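Local structure of 2-hydroxychromene-2-carboxylate isomerase (Pseudomonas putida, 2IMF) at residues V3-D8 and L16-L21; Q72-P77 and W179-L184. The protein catalyses the reversible glutathione-dependent isomerisation of 2-hydroxychromene-2-carboxylate to trans-o-hydroxybenzylidenepyruvate in naphthalene catabolism. All blocks are in the same frame, centred on the assembly; numbering follows the deposited sequence. Where two conformers were deposited one is given.

Contact 1 of 2, residues V3-D8 and L16-L21; sequences VDFYFD and LANQRL. With PO4 (phosphate ion), chain D.
A helical hydrogen bond of 2.8 Å from Leu21 N to Ala17 O joins two residues of helix 12-28 that both lie against the ring of Phe5 on strand 2-7. Leu21 presents its CD1 methyl to one face of that ring, a CH-pi contact 3.6 Å from the centroid and only 10° off the ring normal. The opposite face is met by Phe7 CD1, nearer the rim, while Ala17 CB approaches Phe5 CE1 obliquely at 4.1 Å. Asn18 comes in at the edge, its OD1 3.6 Å from Phe5 CE2, with amide and ring almost coplanar; its ND2 is hydrogen-bonded to Asn107 OD1, which would help to hold the rotation of the amide. Phe5 reaches the helix because CG stands anti to the backbone N (chi1 176°). Arg20 points away from the strand and holds a phosphate ion, probably from the crystallisation liquor, at the edge of its guanidinium group, NH1 donating to O4 and NH2 to O2, both at 3.0 Å, while NE forms a salt bridge with Glu188. The strand and helix segments run nearly antiparallel, at 154°, with axes 10.1 Å apart, the first strand and helix of the beta-alpha-beta unit that opens this DsbA-like thioredoxin fold.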
ATOM      1  N   VAL A   3       2.051 -15.278  15.322  1.00 20.81           N
ATOM      2  CA  VAL A   3       1.421 -14.391  14.294  1.00 19.08           C
ATOM      3  C   VAL A   3       0.552 -15.232  13.372  1.00 17.38           C
ATOM      4  O   VAL A   3       1.005 -16.284  12.881  1.00 18.36           O
ATOM      5  CB  VAL A   3       2.517 -13.677  13.517  1.00 19.66           C
ATOM      6  CG1 VAL A   3       2.000 -13.024  12.249  1.00 21.57           C
ATOM      7  CG2 VAL A   3       3.184 -12.658  14.450  1.00 20.52           C
ATOM      8  N   ASP A   4      -0.679 -14.840  13.134  1.00 15.65           N
ATOM      9  CA  ASP A   4      -1.499 -15.457  12.131  1.00 15.82           C
ATOM     10  C   ASP A   4      -1.232 -14.786  10.775  1.00 14.30           C
ATOM     11  O   ASP A   4      -1.280 -13.559  10.680  1.00 15.15           O
ATOM     12  CB  ASP A   4      -2.958 -15.333  12.539  1.00 17.69           C
ATOM     13  CG  ASP A   4      -3.269 -16.082  13.865  1.00 21.94           C
ATOM     14  OD1 ASP A   4      -2.514 -17.025  14.253  1.00 25.34           O
ATOM     15  OD2 ASP A   4      -4.239 -15.721  14.509  1.00 25.39           O
ATOM     16  N   PHE A   5      -0.964 -15.597   9.774  1.00 13.79           N
ATOM     17  CA  PHE A   5      -0.648 -15.140   8.415  1.00 13.04           C
ATOM     18  C   PHE A   5      -1.619 -15.682   7.442  1.00 13.33           C
ATOM     19  O   PHE A   5      -1.783 -16.909   7.312  1.00 15.14           O
ATOM     20  CB  PHE A   5       0.766 -15.611   8.148  1.00 15.06           C
ATOM     21  CG  PHE A   5       1.287 -15.344   6.746  1.00 14.13           C
ATOM     22  CD1 PHE A   5       1.056 -14.138   6.052  1.00 14.65           C
ATOM     23  CD2 PHE A   5       2.151 -16.302   6.165  1.00 16.59           C
ATOM     24  CE1 PHE A   5       1.605 -13.907   4.782  1.00 14.26           C
ATOM     25  CE2 PHE A   5       2.697 -16.073   4.872  1.00 13.56           C
ATOM     26  CZ  PHE A   5       2.364 -14.867   4.178  1.00 14.04           C
ATOM     27  N   TYR A   6      -2.189 -14.765   6.676  1.00 12.87           N
ATOM     28  CA  TYR A   6      -3.207 -15.113   5.676  1.00 11.16           C
ATOM     29  C   TYR A   6      -2.661 -14.770   4.307  1.00 11.66           C
ATOM     30  O   TYR A   6      -2.214 -13.651   4.071  1.00 12.51           O
ATOM     31  CB  TYR A   6      -4.482 -14.306   5.883  1.00 13.20           C
ATOM     32  CG  TYR A   6      -5.158 -14.649   7.162  1.00 13.13           C
ATOM     33  CD1 TYR A   6      -4.731 -14.113   8.429  1.00 15.43           C
ATOM     34  CD2 TYR A   6      -6.127 -15.606   7.157  1.00 14.01           C
ATOM     35  CE1 TYR A   6      -5.366 -14.461   9.614  1.00 16.28           C
ATOM     36  CE2 TYR A   6      -6.788 -16.016   8.400  1.00 16.49           C
ATOM     37  CZ  TYR A   6      -6.352 -15.392   9.569  1.00 15.24           C
ATOM     38  OH  TYR A   6      -6.954 -15.806  10.795  1.00 17.74           O
ATOM     39  N   PHE A   7      -2.644 -15.724   3.389  1.00 11.61           N
ATOM     40  CA  PHE A   7      -2.031 -15.542   2.075  1.00 11.14           C
ATOM     41  C   PHE A   7      -2.854 -16.328   1.041  1.00 10.96           C
ATOM     42  O   PHE A   7      -3.649 -17.225   1.391  1.00 11.92           O
ATOM     43  CB  PHE A   7      -0.569 -16.032   2.056  1.00 13.31           C
ATOM     44  CG  PHE A   7      -0.432 -17.526   2.276  1.00 13.59           C
ATOM     45  CD1 PHE A   7      -0.446 -18.067   3.546  1.00 13.98           C
ATOM     46  CD2 PHE A   7      -0.385 -18.392   1.224  1.00 15.43           C
ATOM     47  CE1 PHE A   7      -0.337 -19.437   3.725  1.00 16.01           C
ATOM     48  CE2 PHE A   7      -0.363 -19.745   1.402  1.00 16.37           C
ATOM     49  CZ  PHE A   7      -0.311 -20.249   2.690  1.00 15.69           C
ATOM     50  N   ASP A   8      -2.628 -15.996  -0.236  1.00 11.49           N
ATOM     51  CA  ASP A   8      -3.128 -16.748  -1.414  1.00 12.82           C
ATOM     52  C   ASP A   8      -1.890 -16.855  -2.313  1.00 11.24           C
ATOM     53  O   ASP A   8      -1.164 -15.861  -2.463  1.00 11.63           O
ATOM     54  CB  ASP A   8      -4.274 -15.945  -2.068  1.00 12.33           C
ATOM     55  CG  ASP A   8      -4.919 -16.645  -3.274  1.00 13.93           C
ATOM     56  OD1 ASP A   8      -4.191 -17.371  -4.016  1.00 13.70           O
ATOM     57  OD2 ASP A   8      -6.102 -16.397  -3.528  1.00 14.23           O
ATOM     58  N   LEU A  16       6.447 -11.936  -1.004  1.00 12.93           N
ATOM     59  CA  LEU A  16       7.408 -11.079  -0.287  1.00 12.44           C
ATOM     60  C   LEU A  16       7.194 -11.206   1.241  1.00 13.68           C
ATOM     61  O   LEU A  16       8.136 -11.379   2.029  1.00 13.24           O
ATOM     62  CB  LEU A  16       7.184  -9.637  -0.653  1.00 13.54           C
ATOM     63  CG  LEU A  16       7.615  -9.288  -2.097  1.00 14.01           C
ATOM     64  CD1 LEU A  16       7.147  -7.886  -2.442  1.00 15.07           C
ATOM     65  CD2 LEU A  16       9.185  -9.398  -2.256  1.00 13.98           C
ATOM     66  N   ALA A  17       5.949 -11.081   1.704  1.00 12.34           N
ATOM     67  CA  ALA A  17       5.660 -11.220   3.142  1.00 12.61           C
ATOM     68  C   ALA A  17       6.080 -12.559   3.681  1.00 13.94           C
ATOM     69  O   ALA A  17       6.623 -12.625   4.813  1.00 14.52           O
ATOM     70  CB  ALA A  17       4.165 -10.949   3.432  1.00 13.57           C
ATOM     71  N   ASN A  18       5.822 -13.637   2.950  1.00 13.52           N
ATOM     72  CA  ASN A  18       6.245 -14.922   3.457  1.00 13.35           C
ATOM     73  C   ASN A  18       7.736 -14.997   3.593  1.00 14.51           C
ATOM     74  O   ASN A  18       8.163 -15.586   4.581  1.00 16.08           O
ATOM     75  CB  ASN A  18       5.746 -16.019   2.515  1.00 14.04           C
ATOM     76  CG  ASN A  18       6.133 -17.367   2.992  1.00 14.47           C
ATOM     77  OD1 ASN A  18       5.716 -17.769   4.067  1.00 16.27           O
ATOM     78  ND2 ASN A  18       7.035 -18.014   2.263  1.00 14.64           N
ATOM     79  N   GLN A  19       8.485 -14.435   2.660  1.00 14.43           N
ATOM     80  CA  GLN A  19       9.971 -14.482   2.784  1.00 16.94           C
ATOM     81  C   GLN A  19      10.387 -13.785   4.080  1.00 17.76           C
ATOM     82  O   GLN A  19      11.243 -14.304   4.822  1.00 17.55           O
ATOM     83  CB  GLN A  19      10.587 -13.722   1.572  0.70 16.12           C
ATOM     84  CG  GLN A  19      12.137 -13.368   1.624  0.70 19.23           C
ATOM     85  CD  GLN A  19      13.006 -14.598   1.591  0.70 24.21           C
ATOM     86  OE1 GLN A  19      12.595 -15.673   1.160  0.70 22.75           O
ATOM     87  NE2 GLN A  19      14.239 -14.433   2.033  0.70 23.74           N
ATOM     88  N   ARG A  20       9.802 -12.612   4.366  1.00 16.34           N
ATOM     89  CA  ARG A  20      10.275 -11.836   5.510  1.00 17.86           C
ATOM     90  C   ARG A  20       9.802 -12.522   6.755  1.00 17.80           C
ATOM     91  O   ARG A  20      10.588 -12.652   7.717  1.00 18.32           O
ATOM     92  CB  ARG A  20       9.708 -10.433   5.399  1.00 17.70           C
ATOM     93  CG  ARG A  20       9.874  -9.540   6.634  1.00 19.09           C
ATOM     94  CD  ARG A  20       9.877  -8.170   6.105  1.00 20.14           C
ATOM     95  NE  ARG A  20      10.034  -7.103   7.120  1.00 21.08           N
ATOM     96  CZ  ARG A  20      10.122  -5.814   6.800  1.00 22.33           C
ATOM     97  NH1 ARG A  20      10.022  -5.377   5.523  1.00 19.53           N
ATOM     98  NH2 ARG A  20      10.189  -4.932   7.787  1.00 21.26           N
ATOM     99  N   LEU A  21       8.569 -13.026   6.826  1.00 14.49           N
ATOM    100  CA  LEU A  21       8.101 -13.770   7.987  1.00 16.56           C
ATOM    101  C   LEU A  21       8.912 -15.019   8.237  1.00 17.36           C
ATOM    102  O   LEU A  21       9.163 -15.345   9.406  1.00 18.58           O
ATOM    103  CB  LEU A  21       6.628 -14.128   7.888  1.00 14.46           C
ATOM    104  CG  LEU A  21       5.742 -12.886   7.956  1.00 14.15           C
ATOM    105  CD1 LEU A  21       4.348 -13.270   7.349  1.00 17.58           C
ATOM    106  CD2 LEU A  21       5.577 -12.476   9.463  1.00 15.56           C
TER
HETATM  107  P   PO4 D 308      10.576  -1.707   5.750  0.75 22.60           P
HETATM  108  O1  PO4 D 308      11.371  -0.466   5.301  0.75 28.18           O
HETATM  109  O2  PO4 D 308      11.000  -2.073   7.172  0.75 25.33           O
HETATM  110  O3  PO4 D 308       9.097  -1.547   5.485  0.75 28.11           O
HETATM  111  O4  PO4 D 308      11.109  -2.711   4.788  0.75 27.90           O

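Contact 2 of 2, residues Q72-P77 and W179-L184; sequences QLYGIP and WGNDRL. With GSH (glutathione), chain E.
Tyr74, in the last turn of helix 57-74, donates its hydroxyl to the side-chain oxygen of Asn181, with OH 2.6 Å from OD1. The donor lies in the carbonyl plane on a lone pair of OD1, at a C=O...O angle of 108°. The two side chains advance from opposite directions, and the oxygen meets the tyrosine ring near its plane although amide and ring are turned 74° against each other. With CG anti to its backbone N (chi1 165°), Asn181 sends its amide to the tyrosine, while its own backbone N-H is turned to glutathione.

There Asn181 N binds O11 of the gamma-glutamyl carboxylate at 2.8 Å. The amino group of the same moiety, N1, donates to Asp182 OD2 at 2.7 Å, and the indole NE1 of Trp179 bonds to the cysteinyl carbonyl O2 at 3.0 Å, so three neighbouring residues read two separate parts of the tripeptide. Behind this shell, a 3-10 turn is tied by Arg183 N to Gly180 O, and Arg183 NH1 donates to Asp182 O at 3.1 Å from above the carbonyl plane. Asp182 OD2 also forms a salt bridge with Arg183 of the second subunit; this and the glutathione amine probably offset the close approach of Asp182 of that subunit. Lys59 of the second subunit bonds the ligand too, so the site is built across the dimer interface.

On the other side, Gly75 ends the tyrosine's helix in a Schellman motif with positive phi. The contact thus joins the C-terminal end of helix 57-74 to the turn linking strand 176-179 with helix 184-198, while Leu16 of helix 12-28 packs on Asn181 and Leu184 rests on Met171 of strand 170-173.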
ATOM      1  N   GLN A  72      14.546  -6.824  -4.572  1.00 16.73           N
ATOM      2  CA  GLN A  72      15.980  -6.404  -4.450  1.00 19.78           C
ATOM      3  C   GLN A  72      16.337  -6.112  -3.013  1.00 20.06           C
ATOM      4  O   GLN A  72      17.397  -6.541  -2.550  1.00 21.82           O
ATOM      5  CB  GLN A  72      16.244  -5.149  -5.258  0.50 20.19           C
ATOM      6  CG  GLN A  72      16.155  -5.326  -6.738  0.50 24.93           C
ATOM      7  CD  GLN A  72      17.376  -6.000  -7.354  0.50 30.04           C
ATOM      8  OE1 GLN A  72      17.264  -7.045  -8.009  0.50 32.00           O
ATOM      9  NE2 GLN A  72      18.546  -5.402  -7.153  0.50 30.28           N
ATOM     10  N   LEU A  73      15.450  -5.445  -2.249  1.00 18.09           N
ATOM     11  CA  LEU A  73      15.707  -5.206  -0.839  1.00 18.31           C
ATOM     12  C   LEU A  73      15.862  -6.479  -0.104  1.00 19.17           C
ATOM     13  O   LEU A  73      16.662  -6.591   0.832  1.00 20.50           O
ATOM     14  CB  LEU A  73      14.619  -4.350  -0.192  1.00 18.60           C
ATOM     15  CG  LEU A  73      14.546  -2.880  -0.636  1.00 18.64           C
ATOM     16  CD1 LEU A  73      13.299  -2.239  -0.005  1.00 19.74           C
ATOM     17  CD2 LEU A  73      15.821  -2.082  -0.259  1.00 20.51           C
ATOM     18  N   TYR A  74      15.041  -7.476  -0.446  1.00 17.13           N
ATOM     19  CA  TYR A  74      15.056  -8.750   0.277  1.00 17.98           C
ATOM     20  C   TYR A  74      16.125  -9.738  -0.231  1.00 17.86           C
ATOM     21  O   TYR A  74      16.354 -10.757   0.433  1.00 20.80           O
ATOM     22  CB  TYR A  74      13.666  -9.407   0.167  1.00 17.95           C
ATOM     23  CG  TYR A  74      12.552  -8.759   0.991  1.00 16.79           C
ATOM     24  CD1 TYR A  74      12.728  -7.556   1.702  1.00 17.38           C
ATOM     25  CD2 TYR A  74      11.297  -9.382   1.052  1.00 15.91           C
ATOM     26  CE1 TYR A  74      11.697  -7.020   2.445  1.00 16.95           C
ATOM     27  CE2 TYR A  74      10.271  -8.849   1.782  1.00 15.46           C
ATOM     28  CZ  TYR A  74      10.473  -7.656   2.508  1.00 16.99           C
ATOM     29  OH  TYR A  74       9.443  -7.095   3.222  1.00 14.80           O
ATOM     30  N   GLY A  75      16.737  -9.450  -1.361  1.00 16.70           N
ATOM     31  CA  GLY A  75      17.747 -10.335  -1.960  1.00 18.10           C
ATOM     32  C   GLY A  75      17.201 -11.583  -2.597  1.00 21.01           C
ATOM     33  O   GLY A  75      17.901 -12.614  -2.607  1.00 21.16           O
ATOM     34  N   ILE A  76      16.004 -11.519  -3.186  1.00 19.31           N
ATOM     35  CA  ILE A  76      15.389 -12.701  -3.733  1.00 18.78           C
ATOM     36  C   ILE A  76      14.901 -12.393  -5.146  1.00 17.68           C
ATOM     37  O   ILE A  76      14.632 -11.245  -5.470  1.00 18.00           O
ATOM     38  CB  ILE A  76      14.201 -13.183  -2.838  1.00 18.40           C
ATOM     39  CG1 ILE A  76      13.042 -12.153  -2.786  1.00 18.74           C
ATOM     40  CG2 ILE A  76      14.674 -13.495  -1.457  1.00 21.17           C
ATOM     41  CD1 ILE A  76      11.890 -12.580  -1.869  1.00 19.69           C
ATOM     42  N   PRO A  77      14.731 -13.415  -6.027  1.00 15.77           N
ATOM     43  CA  PRO A  77      14.157 -13.209  -7.350  1.00 15.35           C
ATOM     44  C   PRO A  77      12.658 -13.014  -7.194  1.00 15.36           C
ATOM     45  O   PRO A  77      12.045 -13.504  -6.241  1.00 15.80           O
ATOM     46  CB  PRO A  77      14.419 -14.574  -8.052  1.00 17.20           C
ATOM     47  CG  PRO A  77      14.549 -15.528  -6.998  1.00 18.55           C
ATOM     48  CD  PRO A  77      15.192 -14.813  -5.840  1.00 17.82           C
ATOM     49  N   TRP A 179      -2.229  -5.235   6.918  1.00 12.02           N
ATOM     50  CA  TRP A 179      -2.340  -5.754   5.566  1.00 12.53           C
ATOM     51  C   TRP A 179      -1.203  -5.212   4.743  1.00 11.72           C
ATOM     52  O   TRP A 179      -0.993  -3.990   4.706  1.00 12.16           O
ATOM     53  CB  TRP A 179      -3.633  -5.308   4.948  1.00 12.90           C
ATOM     54  CG  TRP A 179      -3.745  -5.548   3.460  1.00 11.87           C
ATOM     55  CD1 TRP A 179      -3.734  -6.723   2.797  1.00 13.93           C
ATOM     56  CD2 TRP A 179      -3.977  -4.522   2.482  1.00 13.55           C
ATOM     57  NE1 TRP A 179      -3.927  -6.496   1.435  1.00 12.25           N
ATOM     58  CE2 TRP A 179      -4.121  -5.158   1.232  1.00 13.88           C
ATOM     59  CE3 TRP A 179      -4.190  -3.146   2.561  1.00 14.87           C
ATOM     60  CZ2 TRP A 179      -4.405  -4.447   0.050  1.00 13.38           C
ATOM     61  CZ3 TRP A 179      -4.452  -2.418   1.370  1.00 16.16           C
ATOM     62  CH2 TRP A 179      -4.558  -3.080   0.145  1.00 16.39           C
ATOM     63  N   GLY A 180      -0.440  -6.115   4.132  1.00  9.68           N
ATOM     64  CA  GLY A 180       0.639  -5.754   3.242  1.00 11.35           C
ATOM     65  C   GLY A 180       2.019  -6.177   3.719  1.00 11.64           C
ATOM     66  O   GLY A 180       2.327  -6.087   4.926  1.00 11.94           O
ATOM     67  N   ASN A 181       2.874  -6.575   2.764  1.00 11.60           N
ATOM     68  CA  ASN A 181       4.288  -6.761   3.089  1.00 11.15           C
ATOM     69  C   ASN A 181       4.864  -5.481   3.613  1.00 12.32           C
ATOM     70  O   ASN A 181       5.739  -5.534   4.506  1.00 12.58           O
ATOM     71  CB  ASN A 181       5.033  -7.259   1.820  1.00 12.70           C
ATOM     72  CG  ASN A 181       6.475  -7.132   1.985  1.00 11.98           C
ATOM     73  OD1 ASN A 181       7.045  -7.967   2.718  1.00 13.71           O
ATOM     74  ND2 ASN A 181       7.089  -6.164   1.340  1.00 12.93           N
ATOM     75  N   ASP A 182       4.369  -4.353   3.135  1.00 11.60           N
ATOM     76  CA  ASP A 182       4.872  -3.037   3.544  1.00 12.07           C
ATOM     77  C   ASP A 182       4.291  -2.571   4.873  1.00 11.27           C
ATOM     78  O   ASP A 182       4.479  -1.402   5.222  1.00 13.00           O
ATOM     79  CB  ASP A 182       4.579  -2.013   2.469  1.00 11.24           C
ATOM     80  CG  ASP A 182       3.110  -1.908   2.128  1.00 10.78           C
ATOM     81  OD1 ASP A 182       2.282  -2.582   2.794  1.00 12.82           O
ATOM     82  OD2 ASP A 182       2.752  -1.122   1.222  1.00 13.71           O
ATOM     83  N   ARG A 183       3.662  -3.459   5.631  1.00 12.63           N
ATOM     84  CA  ARG A 183       3.310  -3.141   7.030  1.00 11.68           C
ATOM     85  C   ARG A 183       3.990  -4.116   7.996  1.00 13.37           C
ATOM     86  O   ARG A 183       3.719  -4.076   9.200  1.00 13.78           O
ATOM     87  CB  ARG A 183       1.795  -3.173   7.179  1.00 12.87           C
ATOM     88  CG  ARG A 183       1.130  -2.015   6.459  1.00 12.14           C
ATOM     89  CD  ARG A 183       1.536  -0.625   6.923  1.00 12.51           C
ATOM     90  NE  ARG A 183       0.758   0.447   6.246  1.00 11.68           N
ATOM     91  CZ  ARG A 183       1.044   0.852   5.006  1.00 11.42           C
ATOM     92  NH1 ARG A 183       2.154   0.428   4.402  1.00 11.39           N
ATOM     93  NH2 ARG A 183       0.255   1.772   4.485  1.00 11.72           N
ATOM     94  N   LEU A 184       4.841  -4.993   7.483  1.00 13.63           N
ATOM     95  CA  LEU A 184       5.535  -5.920   8.371  1.00 14.70           C
ATOM     96  C   LEU A 184       6.402  -5.139   9.324  1.00 15.18           C
ATOM     97  O   LEU A 184       6.591  -5.602  10.446  1.00 15.68           O
ATOM     98  CB  LEU A 184       6.293  -7.000   7.557  1.00 13.72           C
ATOM     99  CG  LEU A 184       5.377  -8.104   7.027  1.00 13.06           C
ATOM    100  CD1 LEU A 184       6.201  -8.968   6.094  1.00 15.04           C
ATOM    101  CD2 LEU A 184       4.843  -8.951   8.134  1.00 13.77           C
TER
HETATM  102  N1  GSH E 301       0.872  -2.244  -0.378  1.00 13.02           N
HETATM  103  CA1 GSH E 301       0.774  -3.669  -0.363  1.00 13.96           C
HETATM  104  C1  GSH E 301       1.999  -4.410   0.038  1.00 12.81           C
HETATM  105  O11 GSH E 301       1.920  -5.604   0.337  1.00 13.60           O
HETATM  106  O12 GSH E 301       3.011  -3.716  -0.206  1.00 14.93           O
HETATM  107  CB1 GSH E 301      -0.262  -4.221  -1.334  1.00 13.48           C
HETATM  108  CG1 GSH E 301      -0.862  -5.593  -1.027  1.00 12.07           C
HETATM  109  CD1 GSH E 301      -1.855  -5.981  -2.086  1.00 14.80           C
HETATM  110  OE1 GSH E 301      -2.094  -5.147  -3.093  1.00 16.21           O
HETATM  111  N2  GSH E 301      -2.456  -7.146  -2.028  1.00 13.74           N
HETATM  112  CA2 GSH E 301      -3.554  -7.542  -2.901  1.00 13.23           C
HETATM  113  C2  GSH E 301      -4.876  -7.445  -2.274  1.00 13.70           C
HETATM  114  O2  GSH E 301      -5.027  -7.924  -1.020  1.00 14.00           O
HETATM  115  CB2 GSH E 301      -3.308  -9.024  -3.332  1.00 13.99           C
HETATM  116  SG2 GSH E 301      -1.893  -9.194  -4.486  1.00 18.83           S
HETATM  117  N3  GSH E 301      -5.870  -6.877  -2.892  1.00 18.37           N
HETATM  118  CA3 GSH E 301      -7.104  -6.600  -2.157  1.00 18.82           C
HETATM  119  C3  GSH E 301      -7.322  -5.105  -2.133  1.00 21.68           C
HETATM  120  O31 GSH E 301      -8.315  -4.678  -1.516  1.00 21.24           O
HETATM  121  O32 GSH E 301      -6.538  -4.334  -2.781  1.00 22.99           O

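Contact 1 is buried near the centre of the chain, whereas contact 2 lies farther out, partly buried, at the glutathione site and the subunit interface. The first is largely apolar and carried by one aromatic ring packed between strand and helix; the second rests on a single short hydrogen bond beside a charged ligand-binding turn. They hold different elements, but helix 12-28 connects them, and their centres are 10 Å apart. Arg20 NH1, besides meeting the phosphate, lies 2.9 Å from Tyr74 OH, a probable hydrogen bond. Helix 12-28 thus packs on the strand through Ala17, Asn18 and Leu21 and borders the tyrosine-asparagine pair through Leu16, Arg20 and the backbone of Ala17.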